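Local atomic coordinates of response regulator receiver protein (Pseudoalteromonas atlantica T6c, PDB entry 3KTO), a protein that probably serves as the receiver module of a bacterial signalling system, relaying an input to partner proteins through its CheY-like fold. Residues A21-L26 / V31-F36; S41-Q46 / I68-T73; D62-G67 / I92-R97. All blocks are in the same frame, centred on the assembly; numbering follows the deposited sequence.

Interaction 1 of 3, residues A21-L26 / V31-F36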
# COMPACT_ATOMS: atom_id res chain seq x y z
N ALA A 21 3.29 2.69 13.75
CA ALA A 21 3.60 1.29 14.04
C ALA A 21 5.05 1.04 14.42
O ALA A 21 5.33 0.32 15.38
CB ALA A 21 3.22 0.42 12.86
N LEU A 22 5.97 1.62 13.66
CA LEU A 22 7.39 1.43 13.93
C LEU A 22 7.78 2.05 15.27
O LEU A 22 8.56 1.48 16.03
CB LEU A 22 8.23 2.04 12.81
CG LEU A 22 9.32 1.12 12.26
CD1 LEU A 22 8.66 -0.17 11.79
CD2 LEU A 22 10.06 1.79 11.11
N SER A 23 7.22 3.22 15.57
CA SER A 23 7.54 3.89 16.82
C SER A 23 7.09 3.05 18.02
O SER A 23 7.82 2.93 19.00
CB SER A 23 6.87 5.26 16.87
OG SER A 23 7.43 6.11 15.89
N LYS A 24 5.90 2.47 17.92
CA LYS A 24 5.36 1.64 18.99
C LYS A 24 6.24 0.41 19.22
O LYS A 24 6.62 0.10 20.35
CB LYS A 24 3.93 1.21 18.66
CG LYS A 24 2.91 2.32 18.85
CD LYS A 24 1.51 1.94 18.35
CE LYS A 24 1.44 1.95 16.82
NZ LYS A 24 0.05 1.73 16.30
N LEU A 25 6.56 -0.28 18.13
CA LEU A 25 7.40 -1.47 18.20
C LEU A 25 8.79 -1.25 18.80
O LEU A 25 9.33 -2.13 19.46
CB LEU A 25 7.56 -2.07 16.80
CG LEU A 25 8.56 -3.22 16.69
CD1 LEU A 25 8.04 -4.44 17.44
CD2 LEU A 25 8.79 -3.56 15.22
N LEU A 26 9.37 -0.08 18.58
CA LEU A 26 10.72 0.20 19.07
C LEU A 26 10.80 1.02 20.35
O LEU A 26 11.89 1.17 20.91
CB LEU A 26 11.53 0.89 17.97
CG LEU A 26 11.68 0.18 16.63
CD1 LEU A 26 12.35 1.12 15.64
CD2 LEU A 26 12.49 -1.10 16.82
N VAL A 31 16.12 3.76 23.06
CA VAL A 31 16.36 4.78 22.02
C VAL A 31 15.13 5.60 21.71
O VAL A 31 14.01 5.14 21.90
CB VAL A 31 16.84 4.13 20.69
CG1 VAL A 31 15.72 3.30 20.10
CG2 VAL A 31 17.28 5.20 19.71
N THR A 32 15.36 6.82 21.23
CA THR A 32 14.29 7.74 20.85
C THR A 32 14.09 7.73 19.33
O THR A 32 15.03 8.01 18.58
CB THR A 32 14.61 9.21 21.23
OG1 THR A 32 14.73 9.34 22.65
CG2 THR A 32 13.52 10.14 20.72
N ILE A 33 12.88 7.45 18.88
CA ILE A 33 12.61 7.43 17.44
C ILE A 33 11.99 8.75 16.98
O ILE A 33 10.80 8.99 17.18
CB ILE A 33 11.64 6.29 17.07
CG1 ILE A 33 12.22 4.94 17.52
CG2 ILE A 33 11.40 6.28 15.57
CD1 ILE A 33 13.57 4.61 16.93
N GLN A 34 12.81 9.61 16.39
CA GLN A 34 12.35 10.89 15.87
C GLN A 34 12.00 10.69 14.39
O GLN A 34 12.86 10.33 13.58
CB GLN A 34 13.44 11.95 16.03
CG GLN A 34 13.06 13.31 15.49
CD GLN A 34 13.89 14.42 16.09
OE1 GLN A 34 15.07 14.24 16.41
NE2 GLN A 34 13.28 15.59 16.24
N CYS A 35 10.74 10.95 14.05
CA CYS A 35 10.23 10.73 12.69
C CYS A 35 10.04 11.94 11.80
O CYS A 35 9.84 13.06 12.27
CB CYS A 35 8.91 9.97 12.78
SG CYS A 35 9.02 8.47 13.76
N PHE A 36 10.08 11.68 10.49
CA PHE A 36 9.92 12.70 9.46
C PHE A 36 9.12 12.11 8.31
O PHE A 36 9.37 10.98 7.89
CB PHE A 36 11.29 13.16 8.97
CG PHE A 36 12.10 13.83 10.02
CD1 PHE A 36 11.92 15.19 10.30
CD2 PHE A 36 13.01 13.11 10.78
CE1 PHE A 36 12.63 15.81 11.32
CE2 PHE A 36 13.73 13.73 11.80
CZ PHE A 36 13.54 15.08 12.07
O HOH W 1 8.38 8.17 17.68
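Leu26 and Ile33 join the helix to the second strand in the first beta-alpha-beta unit of the CheY-like receiver fold, built from strand 8-12, helix 16-26 and strand 32-36. The axes of the short segments, helix 21-26 and strand 32-36, approach to 8.9 Å at 171°, so the chain doubles back almost exactly antiparallel after the tight connection between them. The closest CA atoms across the contact are those of Ser23 and Ile33, 6.2 Å apart.

The apolar part is a crossing of two branched side chains at about a right angle. Leu26 CD1 touches Ile33 CD1 at 3.9 Å, and behind these methyls Leu26 CB lies 4.1 Å from Ile33 CG1. In Ile33 the first torsion (chi1 -57°) sets CG1 opposite the carbonyl carbon and CG2 opposite the backbone N, which divides the residue between two partners: the CG1-CD1 arm goes to Leu26, while CG2 meets Ser23 OG at 4.0 Å. Ser23 OG also lies 3.6 Å from Cys35 SG, a close approach of hydroxyl and sulfur with no hydrogen bond assigned.

The polar link runs through a water. It donates to Ser23 OG at 2.9 Å and to Ile33 O at 2.6 Å, bridging the helix side chain to a strand carbonyl. Ser23 OG is engaged on its own helix as well, by a hydrogen bond to Arg19 O, so one hydroxyl serves both the helix backbone and the bridge.

Strand 32-36 lies at the end of the sheet within this chain, and its backbone pairs with strand 8-12 through Thr32, Gln34 and Phe36. On the sheet-facing side of helix 16-26, Leu22 rests on Leu11 and Leu26 on Ile55 of strand 51-57. Leu25 reaches Leu116 and Val117 of helix 113-127.

Interaction 2 of 3, residues S41-Q46 / I68-T73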
# COMPACT_ATOMS: atom_id res chain seq x y z
N SER A 41 11.52 17.40 4.65
CA SER A 41 11.36 17.68 6.07
C SER A 41 12.60 17.27 6.87
O SER A 41 13.05 18.01 7.75
CB SER A 41 10.14 16.95 6.62
OG SER A 41 10.00 17.21 8.00
N PHE A 42 13.15 16.10 6.57
CA PHE A 42 14.33 15.64 7.28
C PHE A 42 15.54 16.52 7.00
O PHE A 42 16.38 16.73 7.88
CB PHE A 42 14.70 14.21 6.90
CG PHE A 42 15.99 13.75 7.52
CD1 PHE A 42 16.06 13.45 8.88
CD2 PHE A 42 17.16 13.70 6.76
CE1 PHE A 42 17.27 13.11 9.48
CE2 PHE A 42 18.37 13.36 7.35
CZ PHE A 42 18.42 13.06 8.72
N MSE A 43 15.65 17.01 5.77
CA MSE A 43 16.78 17.85 5.39
C MSE A 43 16.80 19.20 6.09
O MSE A 43 17.78 19.94 5.99
CB MSE A 43 16.82 18.04 3.87
CG MSE A 43 17.22 16.80 3.11
SE MSE A 43 18.93 16.12 3.68
CE MSE A 43 19.81 16.20 1.95
N ARG A 44 15.73 19.53 6.80
CA ARG A 44 15.65 20.79 7.53
C ARG A 44 16.06 20.54 8.97
O ARG A 44 16.18 21.47 9.77
CB ARG A 44 14.22 21.33 7.53
CG ARG A 44 13.75 21.94 6.22
CD ARG A 44 12.29 22.32 6.33
NE ARG A 44 11.84 23.17 5.23
CZ ARG A 44 11.96 22.87 3.94
NH1 ARG A 44 12.52 21.72 3.57
NH2 ARG A 44 11.52 23.71 3.02
N GLN A 45 16.29 19.27 9.28
CA GLN A 45 16.65 18.85 10.62
C GLN A 45 18.14 18.94 10.89
O GLN A 45 18.96 18.46 10.11
CB GLN A 45 16.19 17.41 10.85
CG GLN A 45 16.57 16.82 12.19
CD GLN A 45 15.92 17.54 13.35
OE1 GLN A 45 14.71 17.76 13.36
NE2 GLN A 45 16.72 17.91 14.34
N GLN A 46 18.49 19.57 12.01
CA GLN A 46 19.89 19.69 12.40
C GLN A 46 20.28 18.32 12.96
O GLN A 46 19.86 17.95 14.05
CB GLN A 46 20.05 20.77 13.47
CG GLN A 46 21.09 21.84 13.16
CD GLN A 46 22.52 21.31 13.14
OE1 GLN A 46 23.47 22.08 12.97
NE2 GLN A 46 22.68 20.00 13.32
N ILE A 68 16.70 6.12 -0.96
CA ILE A 68 18.08 5.69 -1.16
C ILE A 68 18.91 6.89 -1.62
O ILE A 68 20.06 7.05 -1.23
CB ILE A 68 18.15 4.55 -2.19
CG1 ILE A 68 17.39 3.33 -1.65
CG2 ILE A 68 19.60 4.16 -2.47
CD1 ILE A 68 17.12 2.25 -2.69
N GLU A 69 18.31 7.73 -2.46
CA GLU A 69 19.00 8.93 -2.94
C GLU A 69 19.35 9.79 -1.70
O GLU A 69 20.44 10.35 -1.59
CB GLU A 69 18.09 9.69 -3.90
CG GLU A 69 18.71 10.90 -4.54
CD GLU A 69 17.76 11.57 -5.52
OE1 GLU A 69 16.63 11.91 -5.11
OE2 GLU A 69 18.14 11.75 -6.70
N LEU A 70 18.40 9.88 -0.77
CA LEU A 70 18.64 10.64 0.45
C LEU A 70 19.86 10.06 1.16
O LEU A 70 20.75 10.80 1.58
CB LEU A 70 17.42 10.56 1.38
CG LEU A 70 17.61 11.14 2.79
CD1 LEU A 70 18.01 12.61 2.73
CD2 LEU A 70 16.30 10.98 3.55
N LEU A 71 19.91 8.74 1.28
CA LEU A 71 21.06 8.09 1.93
C LEU A 71 22.35 8.43 1.19
O LEU A 71 23.35 8.78 1.80
CB LEU A 71 20.87 6.56 1.96
CG LEU A 71 22.07 5.73 2.46
CD1 LEU A 71 22.56 6.25 3.81
CD2 LEU A 71 21.64 4.27 2.57
N GLU A 72 22.32 8.33 -0.14
CA GLU A 72 23.50 8.63 -0.95
C GLU A 72 23.96 10.07 -0.73
O GLU A 72 25.15 10.34 -0.61
CB GLU A 72 23.19 8.39 -2.43
CG GLU A 72 22.79 6.94 -2.73
CD GLU A 72 22.34 6.72 -4.17
OE1 GLU A 72 21.92 7.69 -4.82
OE2 GLU A 72 22.39 5.56 -4.63
N THR A 73 23.01 11.00 -0.66
CA THR A 73 23.33 12.40 -0.45
C THR A 73 24.03 12.62 0.89
O THR A 73 25.05 13.31 0.96
CB THR A 73 22.07 13.27 -0.49
OG1 THR A 73 21.54 13.27 -1.83
CG2 THR A 73 22.39 14.71 -0.06
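A type I beta turn from Phe42 to Gln45 leads the chain away from helix 39-42 and presents Met43 to helix 66-76, with Met43 CA and Leu70 CA, 8.9 Å apart, as the nearest pair of CA atoms. This wide spacing is bridged by side chains, chiefly Met43, which is modelled as selenomethionine.

Bent at both its second and third torsions (chi2 -57°, chi3 -122°), the Met43 chain runs past Leu70 in the opposite direction. Its SE atom lies 3.8 Å from Leu70 CD1, and the terminal CE goes further, to 3.6 Å from Thr73 CG2. Leu70 CD1 is thus the shared methyl of the contact: it also approaches Phe42 CD2 at 4.3 Å, obliquely to the ring.

Thr73 offers its methyl rather than its hydroxyl because the first torsion (chi1 -68°) turns OG1 back along the helix. There Thr73 OG1 gives a hydrogen bond of 3.1 Å to Glu69 O, arriving above the carbonyl plane. The same Glu69 O receives Thr73 N at 2.8 Å, so the side chain adds a second bond to the ordinary helical one and leaves CG2 to face Met43. The interface itself is apolar, made of methyl, selenium and ring contacts.

Both segments belong to the layer on one face of the central parallel sheet. Phe42 is held edge-to-face by Phe36 of strand 32-36 and by Tyr10 of strand 8-12, Met43 also touches Arg77 beyond helix 66-76, and Leu71 of that helix packs onto Thr83 and Val85 of strand 83-87.

Interaction 3 of 3, residues D62-G67 / I92-R97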
# COMPACT_ATOMS: atom_id res chain seq x y z
N ASP A 62 6.27 7.70 -2.91
CA ASP A 62 6.08 6.94 -4.14
C ASP A 62 7.04 7.33 -5.27
O ASP A 62 6.82 6.99 -6.43
CB ASP A 62 4.62 7.08 -4.61
CG ASP A 62 3.95 5.73 -4.81
OD1 ASP A 62 4.40 4.73 -4.20
OD2 ASP A 62 2.97 5.66 -5.57
N LYS A 63 8.11 8.04 -4.91
CA LYS A 63 9.16 8.43 -5.85
C LYS A 63 10.20 7.33 -5.72
O LYS A 63 10.93 7.26 -4.74
CB LYS A 63 9.78 9.78 -5.46
CG LYS A 63 8.95 10.98 -5.89
CD LYS A 63 7.64 11.08 -5.14
CE LYS A 63 6.79 12.23 -5.69
NZ LYS A 63 7.58 13.48 -5.84
N LYS A 64 10.27 6.46 -6.73
CA LYS A 64 11.18 5.33 -6.69
C LYS A 64 12.59 5.68 -6.29
O LYS A 64 13.18 6.60 -6.83
CB LYS A 64 11.20 4.61 -8.04
CG LYS A 64 11.87 3.24 -7.98
CD LYS A 64 11.81 2.55 -9.33
CE LYS A 64 12.29 1.11 -9.23
NZ LYS A 64 12.33 0.46 -10.57
N ASP A 65 13.11 4.94 -5.31
CA ASP A 65 14.47 5.12 -4.83
C ASP A 65 14.80 6.47 -4.18
O ASP A 65 15.95 6.69 -3.85
CB ASP A 65 15.47 4.88 -5.97
CG ASP A 65 15.53 3.42 -6.41
OD1 ASP A 65 14.92 2.55 -5.74
OD2 ASP A 65 16.20 3.14 -7.43
N SER A 66 13.82 7.35 -3.99
CA SER A 66 14.12 8.66 -3.39
C SER A 66 14.72 8.55 -1.98
O SER A 66 15.53 9.39 -1.59
CB SER A 66 12.89 9.56 -3.39
OG SER A 66 11.81 9.04 -2.65
N GLY A 67 14.34 7.52 -1.23
CA GLY A 67 14.89 7.35 0.10
C GLY A 67 16.36 6.97 0.01
O GLY A 67 17.18 7.44 0.80
N ILE A 92 15.19 -6.02 -7.64
CA ILE A 92 16.59 -6.28 -7.33
C ILE A 92 17.51 -5.05 -7.43
O ILE A 92 18.33 -4.83 -6.54
CB ILE A 92 17.15 -7.40 -8.23
CG1 ILE A 92 16.42 -8.72 -7.96
CG2 ILE A 92 18.62 -7.55 -8.00
CD1 ILE A 92 16.31 -9.07 -6.51
N PRO A 93 17.39 -4.25 -8.51
CA PRO A 93 18.27 -3.08 -8.62
C PRO A 93 18.17 -2.11 -7.43
O PRO A 93 19.16 -1.54 -7.00
CB PRO A 93 17.85 -2.45 -9.94
CG PRO A 93 17.50 -3.66 -10.77
CD PRO A 93 16.67 -4.47 -9.78
N THR A 94 16.96 -1.93 -6.91
CA THR A 94 16.77 -1.04 -5.76
C THR A 94 17.54 -1.57 -4.53
O THR A 94 18.23 -0.81 -3.83
CB THR A 94 15.27 -0.88 -5.45
OG1 THR A 94 14.67 -0.06 -6.46
CG2 THR A 94 15.06 -0.26 -4.06
N ALA A 95 17.44 -2.87 -4.28
CA ALA A 95 18.14 -3.49 -3.16
C ALA A 95 19.65 -3.31 -3.32
O ALA A 95 20.35 -2.95 -2.38
CB ALA A 95 17.80 -4.99 -3.08
N VAL A 96 20.14 -3.57 -4.53
CA VAL A 96 21.56 -3.43 -4.81
C VAL A 96 22.02 -1.98 -4.64
O VAL A 96 23.07 -1.72 -4.07
CB VAL A 96 21.89 -3.92 -6.25
CG1 VAL A 96 23.35 -3.61 -6.60
CG2 VAL A 96 21.64 -5.43 -6.36
N ARG A 97 21.24 -1.04 -5.14
CA ARG A 97 21.59 0.37 -5.00
C ARG A 97 21.68 0.73 -3.52
O ARG A 97 22.55 1.49 -3.10
CB ARG A 97 20.55 1.23 -5.70
CG ARG A 97 20.81 2.71 -5.58
CD ARG A 97 19.76 3.52 -6.32
NE ARG A 97 20.08 4.94 -6.27
CZ ARG A 97 19.40 5.88 -6.92
NH1 ARG A 97 18.37 5.55 -7.68
NH2 ARG A 97 19.76 7.14 -6.80
O HOH W 2 15.15 -0.21 -9.63
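Asp65 uses both carboxylate oxygens to join the loop after strand 51-57 to helix 92-100 of the receiver fold. Its OD1 is hydrogen-bonded to Thr94 OG1 at 2.7 Å, the short bond of the pair. Its OD2 forms a salt bridge with Arg97 NH1 at the longer distance of 3.3 Å, bent to an N-H...O angle of 141°. NH1 reaches OD2 on the anti side, somewhat out of the carboxylate plane, and the carboxylate and guanidinium planes stand 86° apart; this is a single-point bridge, not the coplanar two-bond pairing.

The loop brings the acid here through a type II turn from Lys63 to Ser66, closed by Ser66 N to Lys63 O at 3.0 Å. Asp65 occupies the N-cap position of helix 66-76, yet its side chain makes no capping bond and is given over to the neighbouring helix. Arg97 is extended from CG to NE, reaching across to the loop with its NH1 while its NE pairs with Glu72; the guanidinium is therefore shared between two acids, which would be expected to favour its charge and fix its rotation.

Farther out, extended Lys64 passes Thr94 obliquely, and its NZ ends in a salt bridge with Asp91. Thr94 also packs on Ile68 and His59, and Lys64 rests on Ile112 of a neighbouring subunit. A water links Thr94 and Lys64, donating to Thr94 OG1 at 3.2 Å and accepting a weak bond from Lys64 NZ. Beyond the carboxylate oxygen, Thr94 CG2 lies 3.3 Å from Asp65 OD1, beside the hydroxyl that binds it.

Overall arrangement
From the N terminus, interaction 1 comes first and is complete before the others begin: helix 16-26 turns back onto strand 32-36 over a five-residue connection. Strand 32-36 is followed, after two residues, by helix 39-42, where Phe36 packs against Phe42, so interactions 1 and 2 touch. Interaction 2 closes a longer loop that takes in strand 51-57. Interaction 3 opens within that loop and closes after strand 83-87, so the two cross instead of nesting. They share helix 66-76, and the Glu72-Arg97 salt bridge joins them. Interactions 1 and 3, their centres about 22 Å apart, lie on opposite sides of the chain's centre.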